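Local coordinates for protein transcriptional regulator, AsnC family (Agrobacterium tumefaciens str. C58, PDB 3I4P) that probably binds specific DNA sequences as an Lrp/AsnC-family transcriptional regulator, through a winged helix-turn-helix domain joined to a ligand-binding domain that carries calcium sites, at residues A[11-16]-A[144-149]. Residues are numbered along the deposited sequence; the frame is centred on the assembly and turned at random.
Sequences ILQEDS and TTELPL
The side-chain amide of Q13 pairs with the backbone of L147 through two direct hydrogen bonds. L147 N donates to Q13 OE1 (2.9 Å) from above the carbonyl plane. Q13 NE2 returns a nearly straight bond to L147 O (3.2 Å, N-H...O 177°), in the plane of the L147 carbonyl, on a lone pair of its oxygen. The Q13 chain, extended beyond CG (chi2 -162°), carries its amide to this backbone, and L149 CD1 packs against Q13 NE2 at 3.5 Å.

Waters widen the grip. One bridges Q13 OE1 and T145 O, while another joins Q13 O to T145 OG1. A third water donates to Q13 O and to E146 OE2.

E146 lays its CG beside Q13 CB (3.7 Å) and sets its carboxylate oxygen OE2 3.1 Å from E14 CG. The two carboxylates, planes 64° apart, keep E14 OE2 and E146 OE1 4.1 Å from each other, and a water donating to both probably eases their repulsion. R49 of the second subunit makes a long, weak ion pair with E146.

With both amide ends of Q13 engaged, its rotation is fixed, and segment 11-16 of the winged helix-turn-helix domain is tied to the loop after strand 131-143.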
loop_
_atom_site.group_PDB
_atom_site.type_symbol
_atom_site.label_atom_id
_atom_site.label_comp_id
_atom_site.label_asym_id
_atom_site.label_seq_id
_atom_site.Cartn_x
_atom_site.Cartn_y
_atom_site.Cartn_z
ATOM N N ILE A 11 -17.102 -9.715 -38.976
ATOM C CA ILE A 11 -17.193 -11.140 -39.213
ATOM C C ILE A 11 -15.773 -11.748 -39.211
ATOM O O ILE A 11 -15.554 -12.776 -38.579
ATOM C CB ILE A 11 -17.926 -11.465 -40.519
ATOM C CG1 ILE A 11 -19.362 -10.901 -40.456
ATOM C CG2 ILE A 11 -17.909 -12.993 -40.780
ATOM C CD1 ILE A 11 -20.102 -10.872 -41.772
ATOM N N LEU A 12 -14.824 -11.102 -39.887
ATOM C CA LEU A 12 -13.462 -11.654 -40.016
ATOM C C LEU A 12 -12.803 -11.878 -38.640
ATOM O O LEU A 12 -12.189 -12.897 -38.421
ATOM C CB LEU A 12 -12.583 -10.798 -40.954
ATOM C CG LEU A 12 -12.879 -10.902 -42.463
ATOM C CD1 LEU A 12 -11.919 -10.039 -43.248
ATOM C CD2 LEU A 12 -12.808 -12.347 -42.979
ATOM N N GLN A 13 -13.016 -10.964 -37.707
ATOM C CA GLN A 13 -12.502 -11.086 -36.338
ATOM C C GLN A 13 -13.119 -12.251 -35.566
ATOM O O GLN A 13 -12.546 -12.706 -34.570
ATOM C CB GLN A 13 -12.793 -9.809 -35.543
ATOM C CG GLN A 13 -11.989 -8.621 -35.928
ATOM C CD GLN A 13 -12.026 -7.552 -34.833
ATOM O OE1 GLN A 13 -10.971 -7.127 -34.338
ATOM N NE2 GLN A 13 -13.232 -7.169 -34.401
ATOM N N GLU A 14 -14.310 -12.669 -35.984
ATOM C CA GLU A 14 -15.019 -13.798 -35.365
ATOM C C GLU A 14 -14.665 -15.146 -36.012
ATOM O O GLU A 14 -14.648 -16.168 -35.348
ATOM C CB GLU A 14 -16.548 -13.593 -35.425
ATOM C CG GLU A 14 -17.097 -12.596 -34.410
ATOM C CD GLU A 14 -18.481 -12.002 -34.779
ATOM O OE1 GLU A 14 -19.015 -12.356 -35.857
ATOM O OE2 GLU A 14 -19.010 -11.157 -33.993
ATOM N N ASP A 15 -14.392 -15.127 -37.312
ATOM C CA ASP A 15 -14.299 -16.325 -38.113
ATOM C C ASP A 15 -13.724 -15.939 -39.453
ATOM O O ASP A 15 -14.368 -15.238 -40.203
ATOM C CB ASP A 15 -15.695 -16.938 -38.296
ATOM C CG ASP A 15 -15.684 -18.316 -39.036
ATOM O OD1 ASP A 15 -14.603 -18.875 -39.360
ATOM O OD2 ASP A 15 -16.793 -18.852 -39.280
ATOM N N SER A 16 -12.511 -16.392 -39.767
ATOM C CA SER A 16 -11.893 -16.106 -41.080
ATOM C C SER A 16 -11.974 -17.300 -42.017
ATOM O O SER A 16 -11.314 -17.323 -43.043
ATOM C CB SER A 16 -10.421 -15.703 -40.907
ATOM O OG SER A 16 -9.642 -16.745 -40.343
ATOM N N THR A 144 -11.045 -12.466 -25.714
ATOM C CA THR A 144 -11.309 -12.286 -27.107
ATOM C C THR A 144 -10.173 -11.518 -27.762
ATOM O O THR A 144 -9.510 -10.680 -27.121
ATOM C CB THR A 144 -12.660 -11.520 -27.333
ATOM O OG1 THR A 144 -12.999 -11.601 -28.716
ATOM C CG2 THR A 144 -12.548 -10.062 -26.918
ATOM N N THR A 145 -9.999 -11.805 -29.054
ATOM C CA THR A 145 -9.048 -11.111 -29.937
ATOM C C THR A 145 -9.768 -10.086 -30.831
ATOM O O THR A 145 -9.142 -9.358 -31.597
ATOM C CB THR A 145 -8.315 -12.189 -30.815
ATOM O OG1 THR A 145 -9.263 -12.833 -31.685
ATOM C CG2 THR A 145 -7.654 -13.236 -29.906
ATOM N N GLU A 146 -11.099 -10.058 -30.720
ATOM C CA GLU A 146 -11.967 -9.031 -31.345
ATOM C C GLU A 146 -11.797 -7.676 -30.670
ATOM O O GLU A 146 -12.019 -7.517 -29.464
ATOM C CB GLU A 146 -13.442 -9.436 -31.264
ATOM C CG GLU A 146 -13.739 -10.714 -32.037
ATOM C CD GLU A 146 -15.068 -11.358 -31.693
ATOM O OE1 GLU A 146 -15.984 -10.633 -31.239
ATOM O OE2 GLU A 146 -15.224 -12.582 -31.889
ATOM N N LEU A 147 -11.396 -6.701 -31.462
ATOM C CA LEU A 147 -11.385 -5.316 -31.044
ATOM C C LEU A 147 -12.797 -4.700 -31.165
ATOM O O LEU A 147 -13.590 -5.107 -31.998
ATOM C CB LEU A 147 -10.357 -4.522 -31.873
ATOM C CG LEU A 147 -8.891 -5.028 -31.764
ATOM C CD1 LEU A 147 -7.975 -4.247 -32.701
ATOM C CD2 LEU A 147 -8.370 -4.995 -30.283
ATOM N N PRO A 148 -13.103 -3.691 -30.323
ATOM C CA PRO A 148 -14.343 -2.911 -30.532
ATOM C C PRO A 148 -14.226 -2.110 -31.817
ATOM O O PRO A 148 -13.163 -1.515 -32.085
ATOM C CB PRO A 148 -14.399 -1.992 -29.290
ATOM C CG PRO A 148 -12.960 -1.881 -28.798
ATOM C CD PRO A 148 -12.310 -3.213 -29.156
ATOM N N LEU A 149 -15.276 -2.126 -32.642
ATOM C CA LEU A 149 -15.201 -1.529 -33.959
ATOM C C LEU A 149 -16.033 -0.236 -34.031
ATOM O O LEU A 149 -16.066 0.430 -35.079
ATOM C CB LEU A 149 -15.585 -2.553 -35.045
ATOM C CG LEU A 149 -14.702 -3.813 -35.112
ATOM C CD1 LEU A 149 -15.235 -4.806 -36.132
ATOM C CD2 LEU A 149 -13.274 -3.450 -35.433
HETATM O O HOH W 1 -10.038 -11.506 -33.859
HETATM O O HOH W 2 -8.684 -8.345 -33.895
HETATM O O HOH W 3 -13.285 -14.291 -32.214
HETATM O O HOH W 4 -18.699 -11.244 -31.238
#